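PDB 5V6K: hemolysin-related protein from Vibrio cholerae O1 biovar El Tor str. N16961, which probably binds mannose-containing glycans through its C-terminal beta-prism lectin domain, the part crystallised here with an N-acetylglucosamine-beta1-2-mannose disaccharide. Local coordinates for residues 72-77 against 102-107; 25-30 against 58-63; 31-36 against 129-134. One frame throughout, in Å; residues are numbered along the deposited sequence.

From the N terminus, residues 25-30 open contact 2 and residues 31-36, directly after them, open contact 3. Contact 2 closes first, when 58-63 returns alongside 25-30 in the same sheet. The chain then runs on into contact 1, a shorter loop from 72-77 to 102-107 that ties two strands of another sheet. Last comes 129-134, which closes contact 3 and links the sheet of strand 33-37 to that of strand 131-137. Contacts 2 and 3 therefore cross, contact 1 follows contact 2 in series, and contact 1 lies wholly within the span of contact 3. Segments of all three reach the bound mannose; the centres of contacts 1 and 2 are about 21 Å apart.

Contact 1. Residues 72-77 against 102-107. With MAN (alpha-D-mannopyranose), chain B.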
loop_
_atom_site.group_PDB
_atom_site.type_symbol
_atom_site.label_atom_id
_atom_site.label_comp_id
_atom_site.label_asym_id
_atom_site.label_seq_id
_atom_site.Cartn_x
_atom_site.Cartn_y
_atom_site.Cartn_z
ATOM N N SER A 72 -0.041 -5.068 9.151
ATOM C CA SER A 72 -0.569 -6.283 8.549
ATOM C C SER A 72 -1.071 -7.200 9.655
ATOM O O SER A 72 -0.590 -7.144 10.788
ATOM C CB SER A 72 0.499 -6.994 7.710
ATOM O OG SER A 72 1.086 -6.109 6.772
ATOM N N GLY A 73 -2.039 -8.046 9.324
ATOM C CA GLY A 73 -2.564 -8.970 10.311
ATOM C C GLY A 73 -3.649 -9.846 9.725
ATOM O O GLY A 73 -3.904 -9.832 8.520
ATOM N N LEU A 74 -4.287 -10.612 10.606
ATOM C CA LEU A 74 -5.386 -11.498 10.222
ATOM C C LEU A 74 -6.658 -10.669 10.102
ATOM O O LEU A 74 -7.279 -10.306 11.104
ATOM C CB LEU A 74 -5.545 -12.625 11.238
ATOM C CG LEU A 74 -6.653 -13.645 10.960
ATOM C CD1 LEU A 74 -6.446 -14.327 9.606
ATOM C CD2 LEU A 74 -6.718 -14.676 12.091
ATOM N N TYR A 75 -7.047 -10.371 8.865
ATOM C CA TYR A 75 -8.251 -9.591 8.601
ATOM C C TYR A 75 -9.496 -10.350 9.050
ATOM O O TYR A 75 -9.607 -11.565 8.863
ATOM C CB TYR A 75 -8.322 -9.263 7.111
ATOM C CG TYR A 75 -9.444 -8.341 6.685
ATOM C CD1 TYR A 75 -9.657 -7.122 7.317
ATOM C CD2 TYR A 75 -10.261 -8.674 5.616
ATOM C CE1 TYR A 75 -10.675 -6.271 6.908
ATOM C CE2 TYR A 75 -11.274 -7.832 5.199
ATOM C CZ TYR A 75 -11.480 -6.635 5.846
ATOM O OH TYR A 75 -12.494 -5.807 5.417
ATOM N N ASN A 76 -10.442 -9.615 9.647
ATOM C CA ASN A 76 -11.594 -10.250 10.283
ATOM C C ASN A 76 -12.461 -11.010 9.292
ATOM O O ASN A 76 -13.154 -11.955 9.684
ATOM C CB ASN A 76 -12.460 -9.210 10.993
ATOM C CG ASN A 76 -11.884 -8.763 12.311
ATOM O OD1 ASN A 76 -10.971 -9.375 12.864
ATOM N ND2 ASN A 76 -12.428 -7.683 12.827
ATOM N N TRP A 77 -12.479 -10.598 8.024
ATOM C CA TRP A 77 -13.247 -11.306 7.012
ATOM C C TRP A 77 -12.387 -12.286 6.221
ATOM O O TRP A 77 -12.863 -12.865 5.239
ATOM C CB TRP A 77 -13.957 -10.306 6.089
ATOM C CG TRP A 77 -15.167 -9.686 6.749
ATOM C CD1 TRP A 77 -16.440 -10.183 6.753
ATOM C CD2 TRP A 77 -15.210 -8.476 7.518
ATOM N NE1 TRP A 77 -17.270 -9.356 7.467
ATOM C CE2 TRP A 77 -16.542 -8.300 7.945
ATOM C CE3 TRP A 77 -14.255 -7.521 7.881
ATOM C CZ2 TRP A 77 -16.941 -7.210 8.719
ATOM C CZ3 TRP A 77 -14.656 -6.441 8.649
ATOM C CH2 TRP A 77 -15.987 -6.294 9.056
ATOM N N TYR A 102 -10.029 -3.915 12.338
ATOM C CA TYR A 102 -10.759 -5.070 11.827
ATOM C C TYR A 102 -9.809 -6.219 11.530
ATOM O O TYR A 102 -9.944 -6.923 10.528
ATOM C CB TYR A 102 -11.572 -4.700 10.588
ATOM C CG TYR A 102 -12.502 -3.526 10.804
ATOM C CD1 TYR A 102 -12.044 -2.222 10.668
ATOM C CD2 TYR A 102 -13.834 -3.720 11.143
ATOM C CE1 TYR A 102 -12.882 -1.144 10.869
ATOM C CE2 TYR A 102 -14.683 -2.646 11.347
ATOM C CZ TYR A 102 -14.199 -1.359 11.207
ATOM O OH TYR A 102 -15.039 -0.286 11.403
ATOM N N ALA A 103 -8.829 -6.422 12.408
ATOM C CA ALA A 103 -7.871 -7.499 12.227
ATOM C C ALA A 103 -7.197 -7.802 13.555
ATOM O O ALA A 103 -7.077 -6.932 14.422
ATOM C CB ALA A 103 -6.818 -7.141 11.174
ATOM N N SER A 104 -6.752 -9.041 13.690
ATOM C CA SER A 104 -5.980 -9.500 14.832
ATOM C C SER A 104 -4.587 -9.908 14.364
ATOM O O SER A 104 -4.245 -9.790 13.185
ATOM C CB SER A 104 -6.689 -10.667 15.520
ATOM O OG SER A 104 -6.762 -11.779 14.644
ATOM N N ASN A 105 -3.779 -10.396 15.305
ATOM C CA ASN A 105 -2.427 -10.872 15.007
ATOM C C ASN A 105 -1.669 -9.857 14.157
ATOM O O ASN A 105 -1.101 -10.181 13.113
ATOM C CB ASN A 105 -2.466 -12.232 14.306
ATOM C CG ASN A 105 -3.149 -13.300 15.129
ATOM O OD1 ASN A 105 -4.334 -13.579 14.944
ATOM N ND2 ASN A 105 -2.402 -13.923 16.031
ATOM N N LYS A 106 -1.661 -8.609 14.613
ATOM C CA LYS A 106 -1.132 -7.514 13.815
ATOM C C LYS A 106 0.369 -7.344 14.024
ATOM O O LYS A 106 0.885 -7.547 15.127
ATOM C CB LYS A 106 -1.861 -6.212 14.154
ATOM C CG LYS A 106 -3.284 -6.153 13.617
ATOM C CD LYS A 106 -4.038 -4.954 14.148
ATOM C CE LYS A 106 -4.558 -5.208 15.554
ATOM N NZ LYS A 106 -5.380 -4.073 16.039
ATOM N N LYS A 107 1.066 -6.993 12.941
ATOM C CA LYS A 107 2.463 -6.579 12.977
ATOM C C LYS A 107 2.582 -5.196 12.351
ATOM O O LYS A 107 1.767 -4.809 11.507
ATOM C CB LYS A 107 3.375 -7.572 12.229
ATOM C CG LYS A 107 3.154 -7.637 10.717
ATOM C CD LYS A 107 4.208 -8.504 10.033
ATOM C CE LYS A 107 4.064 -8.466 8.513
ATOM N NZ LYS A 107 5.172 -9.176 7.801
HETATM C C1 MAN B . -14.951 -2.574 3.766
HETATM C C2 MAN B . -15.527 -2.008 2.456
HETATM C C3 MAN B . -15.001 -2.783 1.247
HETATM C C4 MAN B . -13.474 -2.980 1.321
HETATM C C5 MAN B . -13.083 -3.599 2.667
HETATM C C6 MAN B . -11.579 -3.747 2.826
HETATM O O1 MAN B . -15.642 -3.782 4.020
HETATM O O2 MAN B . -15.099 -0.646 2.251
HETATM O O3 MAN B . -15.355 -2.131 0.024
HETATM O O4 MAN B . -13.041 -3.840 0.282
HETATM O O5 MAN B . -13.555 -2.750 3.724
HETATM O O6 MAN B . -10.988 -2.444 2.790
#
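Ser72 and Lys107 form an antiparallel hydrogen-bonded pair, with Ser72 N to Lys107 O at 3.0 Å and Lys107 N to Ser72 O at 2.7 Å. Two residues further along 72-77 the pairing resumes at Leu74 and Ser104, where Leu74 N lies 2.7 Å from Ser104 O. Asn105 and Lys106 stand opposite Gly73 alone, so the register slips by one in a beta bulge. The chain turns its corner at Ser104 and Asn105, Asn105 taking a left-handed backbone (phi 48°). This is the end of one sheet of the beta-prism lectin domain, strand 65-75 running beside 106-112, and beyond it the loops lead to the sugar. There Asn76 N reaches Tyr102 O at 2.9 Å, and the Asn76 carboxamide lies against the same peptide carbonyl, ND2 being 3.3 Å from Tyr102 C. Tyr75 has CG trans to its own N (chi1 -174°), which carries CD1 past Tyr102 O and sends the hydroxyl on toward mannose, OH ending 3.4 Å from C6. Trp77 offers a ring edge to Tyr102, CZ3 to CD2 3.8 Å, while the Tyr102 ring stacks with Phe31. On the Leu74 face, CB and CD2 of that leucine pack beside Ser104 OG. Ala103 N is buried without a partner in the model. Lys107 stretches past Ser72 CB, and its NZ is salt-bridged to Glu109.

Contact 2. Residues 25-30 against 58-63. With NAG (2-acetamido-2-deoxy-beta-D-glucopyranose), chain C; MAN (alpha-D-mannopyranose), chain B.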
loop_
_atom_site.group_PDB
_atom_site.type_symbol
_atom_site.label_atom_id
_atom_site.label_comp_id
_atom_site.label_asym_id
_atom_site.label_seq_id
_atom_site.Cartn_x
_atom_site.Cartn_y
_atom_site.Cartn_z
ATOM N N MET A 25 1.305 7.590 -6.003
ATOM C CA MET A 25 0.873 6.266 -5.581
ATOM C C MET A 25 -0.613 6.329 -5.255
ATOM O O MET A 25 -1.037 7.147 -4.431
ATOM C CB MET A 25 1.678 5.790 -4.373
ATOM C CG MET A 25 1.239 4.455 -3.808
ATOM S SD MET A 25 2.194 4.013 -2.345
ATOM C CE MET A 25 1.681 2.313 -2.101
ATOM N N TYR A 26 -1.400 5.478 -5.906
ATOM C CA TYR A 26 -2.844 5.444 -5.727
ATOM C C TYR A 26 -3.233 4.199 -4.949
ATOM O O TYR A 26 -2.649 3.131 -5.144
ATOM C CB TYR A 26 -3.570 5.451 -7.077
ATOM C CG TYR A 26 -3.626 6.803 -7.739
ATOM C CD1 TYR A 26 -4.678 7.675 -7.489
ATOM C CD2 TYR A 26 -2.627 7.212 -8.615
ATOM C CE1 TYR A 26 -4.737 8.914 -8.093
ATOM C CE2 TYR A 26 -2.675 8.450 -9.224
ATOM C CZ TYR A 26 -3.731 9.300 -8.957
ATOM O OH TYR A 26 -3.783 10.537 -9.564
ATOM N N LEU A 27 -4.226 4.340 -4.071
ATOM C CA LEU A 27 -4.729 3.218 -3.298
ATOM C C LEU A 27 -6.247 3.269 -3.233
ATOM O O LEU A 27 -6.853 4.344 -3.210
ATOM C CB LEU A 27 -4.167 3.201 -1.866
ATOM C CG LEU A 27 -2.647 3.121 -1.693
ATOM C CD1 LEU A 27 -2.019 4.521 -1.650
ATOM C CD2 LEU A 27 -2.279 2.314 -0.448
ATOM N N ARG A 28 -6.853 2.089 -3.227
ATOM C CA ARG A 28 -8.222 1.907 -2.767
ATOM C C ARG A 28 -8.145 1.264 -1.392
ATOM O O ARG A 28 -7.361 0.333 -1.187
ATOM C CB ARG A 28 -9.041 1.029 -3.716
ATOM C CG ARG A 28 -9.509 1.727 -4.991
ATOM C CD ARG A 28 -10.576 0.924 -5.735
ATOM N NE ARG A 28 -10.013 0.022 -6.746
ATOM C CZ ARG A 28 -9.917 -1.301 -6.629
ATOM N NH1 ARG A 28 -10.343 -1.930 -5.539
ATOM N NH2 ARG A 28 -9.387 -2.010 -7.617
ATOM N N SER A 29 -8.936 1.771 -0.452
ATOM C CA SER A 29 -8.883 1.257 0.907
ATOM C C SER A 29 -10.258 1.350 1.550
ATOM O O SER A 29 -11.133 2.096 1.103
ATOM C CB SER A 29 -7.858 2.016 1.756
ATOM O OG SER A 29 -8.278 3.349 1.988
ATOM N N GLY A 30 -10.428 0.567 2.608
ATOM C CA GLY A 30 -11.579 0.656 3.482
ATOM C C GLY A 30 -11.189 0.200 4.873
ATOM O O GLY A 30 -10.427 0.883 5.564
ATOM N N ALA A 58 -7.176 10.009 -2.252
ATOM C CA ALA A 58 -6.245 10.978 -2.797
ATOM C C ALA A 58 -4.876 10.320 -2.957
ATOM O O ALA A 58 -4.453 9.553 -2.084
ATOM C CB ALA A 58 -6.138 12.204 -1.889
ATOM N N PRO A 59 -4.169 10.578 -4.053
ATOM C CA PRO A 59 -2.869 9.933 -4.253
ATOM C C PRO A 59 -1.834 10.414 -3.251
ATOM O O PRO A 59 -1.924 11.505 -2.682
ATOM C CB PRO A 59 -2.487 10.336 -5.682
ATOM C CG PRO A 59 -3.217 11.596 -5.925
ATOM C CD PRO A 59 -4.506 11.489 -5.158
ATOM N N ILE A 60 -0.838 9.561 -3.036
ATOM C CA ILE A 60 0.308 9.884 -2.194
ATOM C C ILE A 60 1.411 10.428 -3.091
ATOM O O ILE A 60 1.819 9.770 -4.054
ATOM C CB ILE A 60 0.794 8.651 -1.420
ATOM C CG1 ILE A 60 -0.333 8.065 -0.563
ATOM C CG2 ILE A 60 2.012 8.993 -0.566
ATOM C CD1 ILE A 60 -0.856 8.990 0.496
ATOM N N ALA A 61 1.891 11.628 -2.780
ATOM C CA ALA A 61 2.989 12.234 -3.529
ATOM C C ALA A 61 4.288 11.595 -3.062
ATOM O O ALA A 61 4.805 11.921 -1.990
ATOM C CB ALA A 61 3.006 13.743 -3.331
ATOM N N LEU A 62 4.827 10.681 -3.872
ATOM C CA LEU A 62 5.972 9.889 -3.443
ATOM C C LEU A 62 7.239 10.719 -3.296
ATOM O O LEU A 62 8.150 10.303 -2.575
ATOM C CB LEU A 62 6.213 8.743 -4.426
ATOM C CG LEU A 62 5.151 7.642 -4.458
ATOM C CD1 LEU A 62 5.491 6.640 -5.546
ATOM C CD2 LEU A 62 5.034 6.948 -3.107
ATOM N N ASP A 63 7.323 11.875 -3.960
ATOM C CA ASP A 63 8.479 12.749 -3.798
ATOM C C ASP A 63 8.401 13.592 -2.531
ATOM O O ASP A 63 9.416 14.168 -2.124
ATOM C CB ASP A 63 8.639 13.660 -5.027
ATOM C CG ASP A 63 7.357 14.380 -5.407
ATOM O OD1 ASP A 63 6.261 13.821 -5.190
ATOM O OD2 ASP A 63 7.452 15.506 -5.940
HETATM C C1 NAG C . -16.220 0.237 2.054
HETATM C C2 NAG C . -15.806 1.637 2.491
HETATM C C3 NAG C . -16.969 2.607 2.317
HETATM C C4 NAG C . -17.494 2.547 0.888
HETATM C C5 NAG C . -17.809 1.107 0.491
HETATM C C6 NAG C . -18.186 0.972 -0.966
HETATM C C7 NAG C . -14.427 2.497 4.329
HETATM C C8 NAG C . -14.056 2.350 5.771
HETATM N N2 NAG C . -15.340 1.635 3.869
HETATM O O3 NAG C . -16.537 3.928 2.620
HETATM O O4 NAG C . -18.676 3.329 0.771
HETATM O O5 NAG C . -16.661 0.272 0.702
HETATM O O6 NAG C . -17.781 -0.282 -1.496
HETATM O O7 NAG C . -13.923 3.355 3.615
HETATM C C1 MAN B . -14.951 -2.574 3.766
HETATM C C2 MAN B . -15.527 -2.008 2.456
HETATM C C3 MAN B . -15.001 -2.783 1.247
HETATM C C4 MAN B . -13.474 -2.980 1.321
HETATM C C5 MAN B . -13.083 -3.599 2.667
HETATM C C6 MAN B . -11.579 -3.747 2.826
HETATM O O1 MAN B . -15.642 -3.782 4.020
HETATM O O2 MAN B . -15.099 -0.646 2.251
HETATM O O3 MAN B . -15.355 -2.131 0.024
HETATM O O4 MAN B . -13.041 -3.840 0.282
HETATM O O5 MAN B . -13.555 -2.750 3.724
HETATM O O6 MAN B . -10.988 -2.444 2.790
HETATM O O HOH W 1 -4.717 7.091 -3.464
#
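Met25 and Ile60 form the one antiparallel hydrogen-bonded pair between 25-30 and 58-63, part of the pairing of strand 24-29 with strand 55-61, an outer strand of one of the three four-stranded sheets of the beta-prism. Both bonds lie in the plane of the carbonyl they meet, and the one from Ile60 N to Met25 O (2.8 Å) is nearly straight at 173°. The two side chains point to the inner face, where packing is close. Met25 CB touches Leu62 CD2 at 3.8 Å; with CG anti to the backbone N (chi1 176°) and the chain extended beyond it, the methionine runs on to Ile36 with its CE methyl, Phe87 and Ile122 also touching it. The side chains of Leu27 and Ile60 meet at a slant, CD1 to CG1 4.1 Å, and Phe87 covers this pair too. On the more open outer face Tyr26 and Pro59, both partly exposed, lie side by side, with Pro59 CB set over the phenol ring in a CH-pi contact, 3.7 Å from its centroid. Further along, 25-30 heads for the sugars, Gly30 CA lying 3.5 Å from C7 of the N-acetylglucosamine. Before strand pairing resumes at Arg57 and Val55, a water stands in for a direct bond: it accepts a hydrogen bond from Leu27 N (2.9 Å) and donates a weak one to Ala58 O (2.8 Å).

Contact 3. Residues 31-36 against 129-134; sequences FAIDAI and WLVEGF. With MAN (alpha-D-mannopyranose), chain B.
Val131 lays its CG2 methyl against the backbone of Ala35, 3.7 Å from CA, and against Ile33, whose CG2 is 3.9 Å from the same methyl. Next to that overlap Val131 N gives a nearly straight hydrogen bond to Ile33 O (3.0 Å, 173°), the one such bond between the two segments. It lies beside the classic beta bulge in which Asp34 and Ala35 both face Arg28. Leu130 CD2 sits 3.4 Å from Asp34 OD2, while its CD1 reaches Ala32 CB. Further in, Ile36 meets Phe134 at about a right angle. The opposite end is the sugar site. Gly30 to Asp34 fit the GXXXD sequence of jacalin-related lectins, and the backbone does the gripping: Phe31 N bonds to mannose O5 at 3.0 Å and Ala32 N to mannose O6 at 2.8 Å, with Thr51 O, Gly53 N and Gly54 N adding further bonds. The ring of Phe31 lies over C1 of the sugar. Asp34 turns its carboxylate toward O4 and O6, though the modelled approach to O4 is too short to interpret. A water donates to Asp34 OD2 and to Trp129 O, each at 2.7 Å, tying the site to 129-134. The strands run 48° apart in direction, belonging to different sheets; Ile122 and Val124 of strand 121-126, Ile82 of 80-89, and Met25 and Leu27 of 24-29 close in around Ile33, Ile36, Val131 and Phe134.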
loop_
_atom_site.group_PDB
_atom_site.type_symbol
_atom_site.label_atom_id
_atom_site.label_comp_id
_atom_site.label_asym_id
_atom_site.label_seq_id
_atom_site.Cartn_x
_atom_site.Cartn_y
_atom_site.Cartn_z
ATOM N N PHE A 31 -11.705 -0.957 5.292
ATOM C CA PHE A 31 -11.217 -1.618 6.496
ATOM C C PHE A 31 -9.830 -2.224 6.305
ATOM O O PHE A 31 -9.192 -2.597 7.297
ATOM C CB PHE A 31 -12.199 -2.715 6.925
ATOM C CG PHE A 31 -13.592 -2.215 7.231
ATOM C CD1 PHE A 31 -13.813 -0.904 7.632
ATOM C CD2 PHE A 31 -14.682 -3.066 7.124
ATOM C CE1 PHE A 31 -15.094 -0.457 7.913
ATOM C CE2 PHE A 31 -15.963 -2.624 7.405
ATOM C CZ PHE A 31 -16.169 -1.318 7.801
ATOM N N ALA A 32 -9.356 -2.333 5.067
ATOM C CA ALA A 32 -8.030 -2.863 4.763
ATOM C C ALA A 32 -7.505 -2.123 3.535
ATOM O O ALA A 32 -8.061 -1.101 3.125
ATOM C CB ALA A 32 -8.089 -4.383 4.557
ATOM N N ILE A 33 -6.435 -2.639 2.937
ATOM C CA ILE A 33 -5.893 -2.078 1.703
ATOM C C ILE A 33 -6.362 -2.965 0.557
ATOM O O ILE A 33 -5.982 -4.138 0.468
ATOM C CB ILE A 33 -4.362 -1.966 1.740
ATOM C CG1 ILE A 33 -3.913 -1.057 2.890
ATOM C CG2 ILE A 33 -3.829 -1.439 0.401
ATOM C CD1 ILE A 33 -4.401 0.392 2.797
ATOM N N ASP A 34 -7.191 -2.399 -0.324
ATOM C CA ASP A 34 -7.802 -3.154 -1.411
ATOM C C ASP A 34 -6.951 -3.192 -2.672
ATOM O O ASP A 34 -6.966 -4.201 -3.384
ATOM C CB ASP A 34 -9.161 -2.555 -1.770
ATOM C CG ASP A 34 -10.151 -2.645 -0.637
ATOM O OD1 ASP A 34 -10.168 -1.732 0.213
ATOM O OD2 ASP A 34 -10.905 -3.633 -0.599
ATOM N N ALA A 35 -6.230 -2.115 -2.977
ATOM C CA ALA A 35 -5.512 -2.035 -4.240
ATOM C C ALA A 35 -4.478 -0.920 -4.180
ATOM O O ALA A 35 -4.665 0.085 -3.490
ATOM C CB ALA A 35 -6.478 -1.797 -5.406
ATOM N N ILE A 36 -3.389 -1.110 -4.926
ATOM C CA ILE A 36 -2.313 -0.130 -5.032
ATOM C C ILE A 36 -1.934 0.010 -6.498
ATOM O O ILE A 36 -1.843 -0.987 -7.222
ATOM C CB ILE A 36 -1.079 -0.533 -4.191
ATOM C CG1 ILE A 36 -1.381 -0.370 -2.702
ATOM C CG2 ILE A 36 0.156 0.299 -4.584
ATOM C CD1 ILE A 36 -0.286 -0.879 -1.781
ATOM N N TRP A 129 -8.073 -10.223 -4.092
ATOM C CA TRP A 129 -9.053 -9.640 -3.182
ATOM C C TRP A 129 -8.500 -8.404 -2.484
ATOM O O TRP A 129 -9.078 -7.322 -2.613
ATOM C CB TRP A 129 -9.494 -10.677 -2.145
ATOM C CG TRP A 129 -10.476 -10.147 -1.153
ATOM C CD1 TRP A 129 -11.371 -9.127 -1.335
ATOM C CD2 TRP A 129 -10.656 -10.601 0.191
ATOM N NE1 TRP A 129 -12.095 -8.926 -0.189
ATOM C CE2 TRP A 129 -11.679 -9.819 0.762
ATOM C CE3 TRP A 129 -10.057 -11.598 0.964
ATOM C CZ2 TRP A 129 -12.113 -10.003 2.071
ATOM C CZ3 TRP A 129 -10.488 -11.777 2.263
ATOM C CH2 TRP A 129 -11.505 -10.984 2.804
ATOM N N LEU A 130 -7.402 -8.541 -1.747
ATOM C CA LEU A 130 -6.762 -7.446 -1.037
ATOM C C LEU A 130 -5.274 -7.447 -1.360
ATOM O O LEU A 130 -4.764 -8.338 -2.045
ATOM C CB LEU A 130 -6.984 -7.567 0.476
ATOM C CG LEU A 130 -8.436 -7.531 0.945
ATOM C CD1 LEU A 130 -8.526 -7.945 2.402
ATOM C CD2 LEU A 130 -9.031 -6.147 0.743
ATOM N N VAL A 131 -4.572 -6.442 -0.850
ATOM C CA VAL A 131 -3.127 -6.347 -1.006
ATOM C C VAL A 131 -2.477 -7.083 0.159
ATOM O O VAL A 131 -2.707 -6.744 1.326
ATOM C CB VAL A 131 -2.670 -4.880 -1.065
ATOM C CG1 VAL A 131 -1.149 -4.781 -1.087
ATOM C CG2 VAL A 131 -3.263 -4.184 -2.292
ATOM N N GLU A 132 -1.675 -8.102 -0.155
ATOM C CA GLU A 132 -0.910 -8.820 0.857
ATOM C C GLU A 132 0.463 -8.215 1.097
ATOM O O GLU A 132 1.014 -8.375 2.192
ATOM C CB GLU A 132 -0.747 -10.290 0.458
ATOM C CG GLU A 132 -1.995 -11.128 0.672
ATOM C CD GLU A 132 -3.032 -10.916 -0.411
ATOM O OE1 GLU A 132 -2.704 -11.112 -1.600
ATOM O OE2 GLU A 132 -4.175 -10.551 -0.077
ATOM N N GLY A 133 1.032 -7.529 0.108
ATOM C CA GLY A 133 2.330 -6.908 0.287
ATOM C C GLY A 133 2.619 -5.858 -0.757
ATOM O O GLY A 133 1.940 -5.765 -1.785
ATOM N N PHE A 134 3.644 -5.054 -0.479
ATOM C CA PHE A 134 4.138 -4.110 -1.472
ATOM C C PHE A 134 5.573 -3.724 -1.138
ATOM O O PHE A 134 6.061 -3.953 -0.026
ATOM C CB PHE A 134 3.230 -2.874 -1.581
ATOM C CG PHE A 134 3.435 -1.852 -0.505
ATOM C CD1 PHE A 134 2.785 -1.967 0.710
ATOM C CD2 PHE A 134 4.241 -0.749 -0.729
ATOM C CE1 PHE A 134 2.958 -1.013 1.695
ATOM C CE2 PHE A 134 4.420 0.208 0.252
ATOM C CZ PHE A 134 3.776 0.077 1.466
HETATM C C1 MAN B . -14.951 -2.574 3.766
HETATM C C2 MAN B . -15.527 -2.008 2.456
HETATM C C3 MAN B . -15.001 -2.783 1.247
HETATM C C4 MAN B . -13.474 -2.980 1.321
HETATM C C5 MAN B . -13.083 -3.599 2.667
HETATM C C6 MAN B . -11.579 -3.747 2.826
HETATM O O1 MAN B . -15.642 -3.782 4.020
HETATM O O2 MAN B . -15.099 -0.646 2.251
HETATM O O3 MAN B . -15.355 -2.131 0.024
HETATM O O4 MAN B . -13.041 -3.840 0.282
HETATM O O5 MAN B . -13.555 -2.750 3.724
HETATM O O6 MAN B . -10.988 -2.444 2.790
HETATM O O HOH W 2 -11.021 -5.506 -2.502
#